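Local coordinates for protein putative alpha-L-fucosidase (Bacteroides thetaiotaomicron, PDB 4H41) that is probably a glycoside hydrolase, a putative alpha-L-fucosidase that would remove fucose from host glycans, at residues T35-D40 against I66-V71; K54-D59 against D103-L108; D59-K64 against E110-K115. All coordinates share one frame; numbering follows the deposited sequence.

Contact 1: residues T35-D40 against I66-V71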
loop_
_atom_site.group_PDB
_atom_site.type_symbol
_atom_site.label_atom_id
_atom_site.label_comp_id
_atom_site.label_asym_id
_atom_site.label_seq_id
_atom_site.Cartn_x
_atom_site.Cartn_y
_atom_site.Cartn_z
ATOM N N THR B 35 -9.405 16.806 -19.050
ATOM C CA THR B 35 -10.433 16.411 -20.009
ATOM C C THR B 35 -10.105 15.081 -20.697
ATOM O O THR B 35 -10.833 14.658 -21.578
ATOM C CB THR B 35 -10.679 17.516 -21.039
ATOM O OG1 THR B 35 -9.459 17.736 -21.749
ATOM C CG2 THR B 35 -11.255 18.789 -20.411
ATOM N N GLY B 36 -9.066 14.409 -20.251
ATOM C CA GLY B 36 -8.726 13.078 -20.718
ATOM C C GLY B 36 -8.121 12.240 -19.628
ATOM O O GLY B 36 -7.555 12.757 -18.651
ATOM N N THR B 37 -8.278 10.897 -19.741
ATOM C CA THR B 37 -7.627 10.000 -18.817
ATOM C C THR B 37 -7.147 8.788 -19.533
ATOM O O THR B 37 -7.777 8.327 -20.498
ATOM C CB THR B 37 -8.533 9.586 -17.640
ATOM O OG1 THR B 37 -7.778 8.772 -16.724
ATOM C CG2 THR B 37 -9.769 8.870 -18.076
ATOM N N PHE B 38 -6.030 8.259 -19.045
ATOM C CA PHE B 38 -5.611 6.932 -19.415
ATOM C C PHE B 38 -6.553 5.949 -18.788
ATOM O O PHE B 38 -7.220 6.235 -17.779
ATOM C CB PHE B 38 -4.191 6.614 -18.989
ATOM C CG PHE B 38 -3.178 7.351 -19.827
ATOM C CD1 PHE B 38 -2.773 6.848 -21.059
ATOM C CD2 PHE B 38 -2.666 8.570 -19.416
ATOM C CE1 PHE B 38 -1.817 7.512 -21.822
ATOM C CE2 PHE B 38 -1.710 9.249 -20.193
ATOM C CZ PHE B 38 -1.309 8.725 -21.401
ATOM N N LEU B 39 -6.596 4.789 -19.399
ATOM C CA LEU B 39 -7.251 3.576 -18.944
ATOM C C LEU B 39 -6.074 2.658 -18.747
ATOM O O LEU B 39 -5.463 2.271 -19.742
ATOM C CB LEU B 39 -8.252 3.044 -19.994
ATOM C CG LEU B 39 -9.312 4.003 -20.499
ATOM C CD1 LEU B 39 -9.949 3.455 -21.753
ATOM C CD2 LEU B 39 -10.327 4.289 -19.436
ATOM N N ASP B 40 -5.734 2.283 -17.503
ATOM C CA ASP B 40 -4.497 1.580 -17.217
ATOM C C ASP B 40 -4.556 0.094 -17.518
ATOM O O ASP B 40 -4.512 -0.748 -16.618
ATOM C CB ASP B 40 -4.079 1.818 -15.768
ATOM C CG ASP B 40 -2.673 1.320 -15.475
ATOM O OD1 ASP B 40 -1.816 1.370 -16.391
ATOM O OD2 ASP B 40 -2.429 0.906 -14.331
ATOM N N ILE B 66 -17.312 15.062 -14.762
ATOM C CA ILE B 66 -16.309 16.114 -14.647
ATOM C C ILE B 66 -15.787 16.625 -15.991
ATOM O O ILE B 66 -14.889 17.462 -16.000
ATOM C CB ILE B 66 -15.136 15.723 -13.707
ATOM C CG1 ILE B 66 -14.335 14.516 -14.225
ATOM C CG2 ILE B 66 -15.639 15.490 -12.315
ATOM C CD1 ILE B 66 -12.949 14.388 -13.565
ATOM N N GLY B 67 -16.380 16.207 -17.100
ATOM C CA GLY B 67 -16.005 16.718 -18.410
ATOM C C GLY B 67 -14.877 16.005 -19.111
ATOM O O GLY B 67 -14.300 16.555 -20.041
ATOM N N ILE B 68 -14.603 14.755 -18.752
ATOM C CA ILE B 68 -13.623 13.982 -19.494
ATOM C C ILE B 68 -14.274 13.682 -20.859
ATOM O O ILE B 68 -15.437 13.282 -20.927
ATOM C CB ILE B 68 -13.143 12.743 -18.719
ATOM C CG1 ILE B 68 -12.104 13.187 -17.629
ATOM C CG2 ILE B 68 -12.541 11.680 -19.663
ATOM C CD1 ILE B 68 -11.798 12.196 -16.603
ATOM N N ASP B 69 -13.537 13.926 -21.936
ATOM C CA ASP B 69 -14.042 13.682 -23.290
ATOM C C ASP B 69 -13.156 12.715 -24.072
ATOM O O ASP B 69 -13.457 12.440 -25.249
ATOM C CB ASP B 69 -14.181 15.020 -24.044
ATOM C CG ASP B 69 -12.915 15.851 -24.265
ATOM O OD1 ASP B 69 -11.829 15.258 -24.445
ATOM O OD2 ASP B 69 -13.024 17.084 -24.315
ATOM N N THR B 70 -12.037 12.289 -23.492
ATOM C CA THR B 70 -11.037 11.449 -24.151
ATOM C C THR B 70 -10.558 10.371 -23.211
ATOM O O THR B 70 -10.232 10.667 -22.076
ATOM C CB THR B 70 -9.855 12.324 -24.595
ATOM O OG1 THR B 70 -10.304 13.302 -25.531
ATOM C CG2 THR B 70 -8.746 11.526 -25.252
ATOM N N VAL B 71 -10.523 9.122 -23.674
ATOM C CA VAL B 71 -9.991 8.000 -22.884
ATOM C C VAL B 71 -8.920 7.308 -23.707
ATOM O O VAL B 71 -9.079 7.119 -24.933
ATOM C CB VAL B 71 -11.081 7.042 -22.394
ATOM C CG1 VAL B 71 -11.991 7.733 -21.397
ATOM C CG2 VAL B 71 -11.894 6.469 -23.562
#
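T35 O accepts from two backbone N-H groups of 66-71, at the turn leading into strand 70-73: D69 N reaches it at 2.8 Å in a nearly straight bond (171° at the hydrogen), and T70 N adds a weak bond to the same oxygen. Two residues on, T37 N donates to T70 O at 3.1 Å. That oxygen also meets the CA of G36, 3.2 Å away, in a CA-H...O contact; V71 CA makes another with T37 O. G36 faces T70 in the parallel bridge and, lacking a side chain, lets the backbones come close.

Several side-chain polar atoms have partners of their own. D69 OD1 lies near T35 O, but both are acceptors; the carboxylate oxygen instead takes the hydroxyl of T70 at 2.7 Å, nearly along its C-O axis, and a salt bridge from K307, which also donates to T35 OG1. T37 OG1 stands anti to the backbone N (chi1 -176°), which brings it to F38 O, in the carbonyl plane on a lone pair; F313 N and T310 O are further partners. Apolar packing lies on the helix 53-65 side: L39 CD1 rests 3.8 Å from V71 CB, and T37 CG2 lies between V71 CG1 and I68 CD1. G67, at positive phi, closes the preceding helix in a Schellman motif, leading into strand 70-73, the second strand of a TIM-barrel beta-alpha-beta unit (34-39, 53-65, 70-73).

Contact 2: residues K54-D59 against D103-L108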
loop_
_atom_site.group_PDB
_atom_site.type_symbol
_atom_site.label_atom_id
_atom_site.label_comp_id
_atom_site.label_asym_id
_atom_site.label_seq_id
_atom_site.Cartn_x
_atom_site.Cartn_y
_atom_site.Cartn_z
ATOM N N LYS B 54 -19.783 -3.737 -15.773
ATOM C CA LYS B 54 -20.665 -2.913 -14.916
ATOM C C LYS B 54 -19.910 -1.788 -14.223
ATOM O O LYS B 54 -20.355 -0.625 -14.211
ATOM C CB LYS B 54 -21.336 -3.788 -13.865
ATOM C CG LYS B 54 -22.369 -3.086 -13.014
ATOM C CD LYS B 54 -22.896 -4.025 -11.926
ATOM C CE LYS B 54 -24.271 -3.640 -11.470
ATOM N NZ LYS B 54 -24.670 -4.343 -10.217
ATOM N N GLU B 55 -18.761 -2.132 -13.651
ATOM C CA GLU B 55 -17.905 -1.170 -12.963
ATOM C C GLU B 55 -17.309 -0.166 -13.936
ATOM O O GLU B 55 -17.252 1.034 -13.631
ATOM C CB GLU B 55 -16.779 -1.898 -12.226
ATOM C CG GLU B 55 -17.253 -2.702 -11.023
ATOM C CD GLU B 55 -17.944 -4.009 -11.336
ATOM O OE1 GLU B 55 -17.637 -4.608 -12.392
ATOM O OE2 GLU B 55 -18.764 -4.463 -10.510
ATOM N N TRP B 56 -16.909 -0.625 -15.126
ATOM C CA TRP B 56 -16.327 0.301 -16.116
ATOM C C TRP B 56 -17.379 1.264 -16.625
ATOM O O TRP B 56 -17.102 2.460 -16.746
ATOM C CB TRP B 56 -15.659 -0.458 -17.255
ATOM C CG TRP B 56 -14.256 -0.833 -16.919
ATOM C CD1 TRP B 56 -13.766 -2.078 -16.668
ATOM C CD2 TRP B 56 -13.169 0.075 -16.732
ATOM N NE1 TRP B 56 -12.422 -2.005 -16.382
ATOM C CE2 TRP B 56 -12.033 -0.693 -16.404
ATOM C CE3 TRP B 56 -13.053 1.471 -16.753
ATOM C CZ2 TRP B 56 -10.791 -0.104 -16.095
ATOM C CZ3 TRP B 56 -11.798 2.033 -16.554
ATOM C CH2 TRP B 56 -10.691 1.244 -16.220
ATOM N N ASP B 57 -18.608 0.804 -16.839
ATOM C CA ASP B 57 -19.702 1.687 -17.247
ATOM C C ASP B 57 -19.923 2.779 -16.197
ATOM O O ASP B 57 -20.034 3.965 -16.532
ATOM C CB ASP B 57 -20.985 0.888 -17.456
ATOM C CG ASP B 57 -22.183 1.784 -17.695
ATOM O OD1 ASP B 57 -22.324 2.289 -18.829
ATOM O OD2 ASP B 57 -22.905 2.069 -16.723
ATOM N N LEU B 58 -19.958 2.392 -14.940
ATOM C CA LEU B 58 -20.122 3.371 -13.856
ATOM C C LEU B 58 -18.928 4.349 -13.801
ATOM O O LEU B 58 -19.121 5.548 -13.602
ATOM C CB LEU B 58 -20.290 2.636 -12.530
ATOM C CG LEU B 58 -20.364 3.480 -11.259
ATOM C CD1 LEU B 58 -21.573 4.418 -11.306
ATOM C CD2 LEU B 58 -20.447 2.581 -10.000
ATOM N N ASP B 59 -17.704 3.861 -14.037
ATOM C CA ASP B 59 -16.562 4.776 -14.040
ATOM C C ASP B 59 -16.641 5.762 -15.173
ATOM O O ASP B 59 -16.306 6.938 -14.967
ATOM C CB ASP B 59 -15.187 4.059 -14.081
ATOM C CG ASP B 59 -14.333 4.577 -12.953
ATOM O OD1 ASP B 59 -14.855 4.698 -11.834
ATOM O OD2 ASP B 59 -13.147 4.894 -13.200
ATOM N N ASP B 103 -12.984 -3.736 -27.418
ATOM C CA ASP B 103 -14.409 -3.715 -27.755
ATOM C C ASP B 103 -15.189 -3.000 -26.653
ATOM O O ASP B 103 -16.005 -2.127 -26.936
ATOM C CB ASP B 103 -14.943 -5.145 -27.917
ATOM C CG ASP B 103 -16.465 -5.220 -27.918
ATOM O OD1 ASP B 103 -17.075 -4.802 -28.917
ATOM O OD2 ASP B 103 -17.045 -5.625 -26.881
HETATM N N MSE B 104 -14.919 -3.350 -25.395
HETATM C CA MSE B 104 -15.650 -2.773 -24.273
HETATM C C MSE B 104 -15.440 -1.286 -24.189
HETATM O O MSE B 104 -16.421 -0.546 -24.081
HETATM C CB MSE B 104 -15.226 -3.416 -22.939
HETATM C CG MSE B 104 -16.096 -2.989 -21.783
HETATM SE SE MSE B 104 -15.294 -3.505 -20.122
HETATM C CE MSE B 104 -13.787 -2.240 -20.148
ATOM N N TYR B 105 -14.186 -0.841 -24.203
ATOM C CA TYR B 105 -13.901 0.596 -24.113
ATOM C C TYR B 105 -14.450 1.368 -25.289
ATOM O O TYR B 105 -14.935 2.472 -25.103
ATOM C CB TYR B 105 -12.402 0.871 -23.984
ATOM C CG TYR B 105 -11.810 0.408 -22.683
ATOM C CD1 TYR B 105 -12.417 0.718 -21.462
ATOM C CD2 TYR B 105 -10.588 -0.253 -22.647
ATOM C CE1 TYR B 105 -11.831 0.358 -20.257
ATOM C CE2 TYR B 105 -9.999 -0.621 -21.440
ATOM C CZ TYR B 105 -10.624 -0.311 -20.250
ATOM O OH TYR B 105 -10.024 -0.643 -19.065
ATOM N N LEU B 106 -14.357 0.831 -26.498
ATOM C CA LEU B 106 -14.925 1.509 -27.674
ATOM C C LEU B 106 -16.442 1.677 -27.529
ATOM O O LEU B 106 -16.956 2.752 -27.851
ATOM C CB LEU B 106 -14.573 0.768 -28.934
ATOM C CG LEU B 106 -13.133 0.975 -29.398
ATOM C CD1 LEU B 106 -12.744 -0.052 -30.436
ATOM C CD2 LEU B 106 -12.935 2.350 -29.999
ATOM N N ARG B 107 -17.148 0.663 -27.014
ATOM C CA ARG B 107 -18.603 0.746 -26.811
ATOM C C ARG B 107 -18.932 1.757 -25.718
ATOM O O ARG B 107 -19.874 2.531 -25.855
ATOM C CB ARG B 107 -19.203 -0.626 -26.478
ATOM C CG ARG B 107 -19.303 -1.521 -27.708
ATOM C CD ARG B 107 -20.069 -2.806 -27.440
ATOM N NE ARG B 107 -19.342 -3.706 -26.548
ATOM C CZ ARG B 107 -19.537 -3.859 -25.246
ATOM N NH1 ARG B 107 -20.479 -3.158 -24.617
ATOM N NH2 ARG B 107 -18.786 -4.712 -24.554
ATOM N N LEU B 108 -18.154 1.768 -24.634
ATOM C CA LEU B 108 -18.399 2.713 -23.548
ATOM C C LEU B 108 -18.085 4.142 -24.007
ATOM O O LEU B 108 -18.840 5.054 -23.688
ATOM C CB LEU B 108 -17.586 2.350 -22.301
ATOM C CG LEU B 108 -18.012 1.062 -21.610
ATOM C CD1 LEU B 108 -17.084 0.737 -20.457
ATOM C CD2 LEU B 108 -19.481 1.140 -21.107
#
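In the outer layer of the TIM barrel, helices 53-65 and 101-111 pack side by side, and here their segments run 10.7 Å apart with N-to-C directions 36° from parallel. W56 lies between them and meets M104, Y105 and L108. The edge of Y105 points at the face of the six-membered ring of W56 in a T-shaped pair, with planes at 89° and centroids 5.1 Å apart. Next along the same indole, M104, a selenomethionine, sets its methyl CE over the five-membered ring in a CH-pi contact, 3.8 Å from the centroid, while SE stays oblique to it as a Met-aromatic contact. The M104 chain leaves its helix extended and bends only at chi3 (70°), which turns CE onto the indole.

L108 straddles the backbone of the other helix: CD1 packs on W56 CB at 3.7 Å, and CD2 lies against D57, whose carboxylate is engaged elsewhere, chiefly by Y112. On the flank, R107 grips D103 OD2 side-on with NE and NH2 in a salt bridge within its own helix, and its NH1 forms another with E53. Y105 OH is buried with no polar partner in the model; it lies over the indole near its rim, 3.1 Å from W56 CZ2.

Contact 3: residues D59-K64 against E110-K115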
loop_
_atom_site.group_PDB
_atom_site.type_symbol
_atom_site.label_atom_id
_atom_site.label_comp_id
_atom_site.label_asym_id
_atom_site.label_seq_id
_atom_site.Cartn_x
_atom_site.Cartn_y
_atom_site.Cartn_z
ATOM N N ASP B 59 -17.704 3.861 -14.037
ATOM C CA ASP B 59 -16.562 4.776 -14.040
ATOM C C ASP B 59 -16.641 5.762 -15.173
ATOM O O ASP B 59 -16.306 6.938 -14.967
ATOM C CB ASP B 59 -15.187 4.059 -14.081
ATOM C CG ASP B 59 -14.333 4.577 -12.953
ATOM O OD1 ASP B 59 -14.855 4.698 -11.834
ATOM O OD2 ASP B 59 -13.147 4.894 -13.200
ATOM N N PHE B 60 -17.125 5.346 -16.331
ATOM C CA PHE B 60 -17.275 6.280 -17.453
ATOM C C PHE B 60 -18.290 7.377 -17.089
ATOM O O PHE B 60 -18.137 8.533 -17.508
ATOM C CB PHE B 60 -17.667 5.552 -18.728
ATOM C CG PHE B 60 -16.482 5.119 -19.575
ATOM C CD1 PHE B 60 -15.584 4.155 -19.107
ATOM C CD2 PHE B 60 -16.280 5.650 -20.846
ATOM C CE1 PHE B 60 -14.489 3.753 -19.877
ATOM C CE2 PHE B 60 -15.207 5.213 -21.636
ATOM C CZ PHE B 60 -14.347 4.235 -21.161
ATOM N N GLN B 61 -19.333 7.032 -16.311
ATOM C CA GLN B 61 -20.295 8.018 -15.817
ATOM C C GLN B 61 -19.623 9.033 -14.876
ATOM O O GLN B 61 -19.889 10.236 -15.004
ATOM C CB GLN B 61 -21.449 7.343 -15.083
ATOM C CG GLN B 61 -22.339 6.469 -15.954
ATOM C CD GLN B 61 -23.382 5.815 -15.113
ATOM O OE1 GLN B 61 -24.111 6.504 -14.393
ATOM N NE2 GLN B 61 -23.533 4.495 -15.217
ATOM N N HIS B 62 -18.718 8.559 -13.985
ATOM C CA HIS B 62 -17.990 9.453 -13.057
ATOM C C HIS B 62 -17.070 10.374 -13.866
ATOM O O HIS B 62 -16.925 11.551 -13.540
ATOM C CB HIS B 62 -17.160 8.673 -11.979
ATOM C CG HIS B 62 -17.968 7.859 -10.998
ATOM N ND1 HIS B 62 -19.050 8.405 -10.321
ATOM C CD2 HIS B 62 -17.756 6.607 -10.540
ATOM C CE1 HIS B 62 -19.507 7.445 -9.528
ATOM N NE2 HIS B 62 -18.765 6.333 -9.635
HETATM N N MSE B 63 -16.493 9.855 -14.966
HETATM C CA MSE B 63 -15.640 10.656 -15.850
HETATM C C MSE B 63 -16.433 11.714 -16.565
HETATM O O MSE B 63 -16.036 12.876 -16.607
HETATM C CB MSE B 63 -14.959 9.761 -16.900
HETATM C CG MSE B 63 -13.931 8.800 -16.347
HETATM SE SE MSE B 63 -13.441 7.609 -17.826
HETATM C CE MSE B 63 -12.619 6.194 -16.791
ATOM N N LYS B 64 -17.594 11.326 -17.100
ATOM C CA LYS B 64 -18.432 12.256 -17.852
ATOM C C LYS B 64 -18.887 13.425 -17.001
ATOM O O LYS B 64 -18.918 14.569 -17.480
ATOM C CB LYS B 64 -19.651 11.522 -18.414
ATOM C CG LYS B 64 -20.506 12.326 -19.397
ATOM C CD LYS B 64 -19.802 12.499 -20.706
ATOM C CE LYS B 64 -20.619 13.205 -21.754
ATOM N NZ LYS B 64 -19.795 13.322 -22.971
ATOM N N GLU B 110 -18.374 5.295 -26.997
ATOM C CA GLU B 110 -19.460 5.733 -27.863
ATOM C C GLU B 110 -20.708 6.076 -27.052
ATOM O O GLU B 110 -21.361 7.090 -27.308
ATOM C CB GLU B 110 -19.783 4.663 -28.893
ATOM C CG GLU B 110 -20.868 5.104 -29.860
ATOM C CD GLU B 110 -21.120 4.184 -31.030
ATOM O OE1 GLU B 110 -20.425 3.145 -31.134
ATOM O OE2 GLU B 110 -22.044 4.491 -31.821
ATOM N N LYS B 111 -21.015 5.262 -26.073
ATOM C CA LYS B 111 -22.167 5.490 -25.200
ATOM C C LYS B 111 -22.087 6.856 -24.510
ATOM O O LYS B 111 -23.094 7.547 -24.412
ATOM C CB LYS B 111 -22.235 4.388 -24.140
ATOM C CG LYS B 111 -23.497 4.396 -23.309
ATOM C CD LYS B 111 -23.494 3.240 -22.330
ATOM C CE LYS B 111 -24.640 3.332 -21.365
ATOM N NZ LYS B 111 -24.674 2.134 -20.472
ATOM N N TYR B 112 -20.896 7.242 -24.051
ATOM C CA TYR B 112 -20.723 8.499 -23.310
ATOM C C TYR B 112 -20.116 9.606 -24.153
ATOM O O TYR B 112 -19.723 10.628 -23.608
ATOM C CB TYR B 112 -19.894 8.236 -22.039
ATOM C CG TYR B 112 -20.648 7.355 -21.072
ATOM C CD1 TYR B 112 -21.707 7.854 -20.334
ATOM C CD2 TYR B 112 -20.377 5.993 -20.979
ATOM C CE1 TYR B 112 -22.472 7.033 -19.522
ATOM C CE2 TYR B 112 -21.115 5.168 -20.141
ATOM C CZ TYR B 112 -22.183 5.686 -19.432
ATOM O OH TYR B 112 -22.959 4.894 -18.631
ATOM N N ASN B 113 -20.123 9.439 -25.495
ATOM C CA ASN B 113 -19.673 10.403 -26.472
ATOM C C ASN B 113 -18.262 10.917 -26.161
ATOM O O ASN B 113 -18.007 12.120 -26.068
ATOM C CB ASN B 113 -20.673 11.557 -26.599
ATOM C CG ASN B 113 -20.517 12.330 -27.902
ATOM O OD1 ASN B 113 -20.224 11.769 -28.958
ATOM N ND2 ASN B 113 -20.689 13.631 -27.866
HETATM N N MSE B 114 -17.346 9.986 -26.015
HETATM C CA MSE B 114 -15.937 10.261 -25.802
HETATM C C MSE B 114 -15.118 9.735 -26.983
HETATM O O MSE B 114 -15.573 8.852 -27.708
HETATM C CB MSE B 114 -15.460 9.620 -24.492
HETATM C CG MSE B 114 -16.062 10.286 -23.223
HETATM SE SE MSE B 114 -15.563 9.227 -21.784
HETATM C CE MSE B 114 -16.656 9.990 -20.416
ATOM N N LYS B 115 -13.924 10.290 -27.190
ATOM C CA LYS B 115 -12.953 9.800 -28.166
ATOM C C LYS B 115 -12.050 8.784 -27.493
ATOM O O LYS B 115 -11.554 9.027 -26.391
ATOM C CB LYS B 115 -12.102 10.929 -28.746
ATOM C CG LYS B 115 -12.834 11.706 -29.818
ATOM C CD LYS B 115 -11.861 12.596 -30.583
ATOM C CE LYS B 115 -12.448 13.449 -31.682
ATOM N NZ LYS B 115 -13.893 13.814 -31.525
#
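Y112 and M114 carry the apolar contact, the tyrosine ring lying along helix 53-65 against F60 and Q61. CD2 of Y112 packs 3.6 Å from F60 CB, and on the hydroxyl side Q61 CG comes within 3.2 Å of Y112 OH. The amide of Q61 is turned nearly parallel to the tyrosine ring, the planes 18° apart. M114, a selenomethionine with an extended chain, packs against F60 as well: its SE sits 3.8 Å from F60 CD2, an oblique Met-aromatic contact, and its methyl CE reaches on past the ring to F60 O, M63 CB and K64 CB. M63 puts its own selenium over one face of the F60 ring, and F60, M63 and M114 all pack on V71 of strand 70-73.

The polar contact comes from K64. Its chain bends at chi2 (72°) and then runs straight, sliding past M114 in the opposite direction, and NZ donates to Y112 O at 2.8 Å. The ammonium arrives 23° out of the carbonyl plane, at a carbonyl just past the last helical residues. Both polar ends on the tyrosine side lead to D57: OD1 receives Y112 OH together with K111, and OD2 receives Q61 NE2. With an alanine at Y112, F60 and Q61 would probably face a gap and D57 OD1 would lose its hydroxyl partner.

The backbone turn completes the arrangement. N113, at positive phi, is the C-prime residue of a Schellman motif, with N113 N bonded to E110 O at 3.2 Å. Its side chain borders a bound polyether, probably from the crystallisation liquor. This is a helix C-terminus turning into the next barrel strand, as in the alpha-to-beta connections of a TIM barrel.

Overall arrangement
Helix 53-65 connects the three contacts: it joins the two strands of contact 1 along the chain and gives one side to both contacts 2 and 3, which share D59 and whose centres lie about 8 Å apart. Contact 1 is part of the barrel wall, and L39 CD1 touches Y105 CG of contact 2 at 3.7 Å. Strand 70-73 pairs onward with strand 115-119, V71 N lying 2.9 Å from K115 O, a probable hydrogen bond. D57 OD1 is 2.7 Å from Y112 OH. Polyether, probably from the crystallisation liquor, lies beside N113 and K115, and some near D69, at the N-terminal end of the strands, whereas TIM-barrel active sites lie at the C-terminal end.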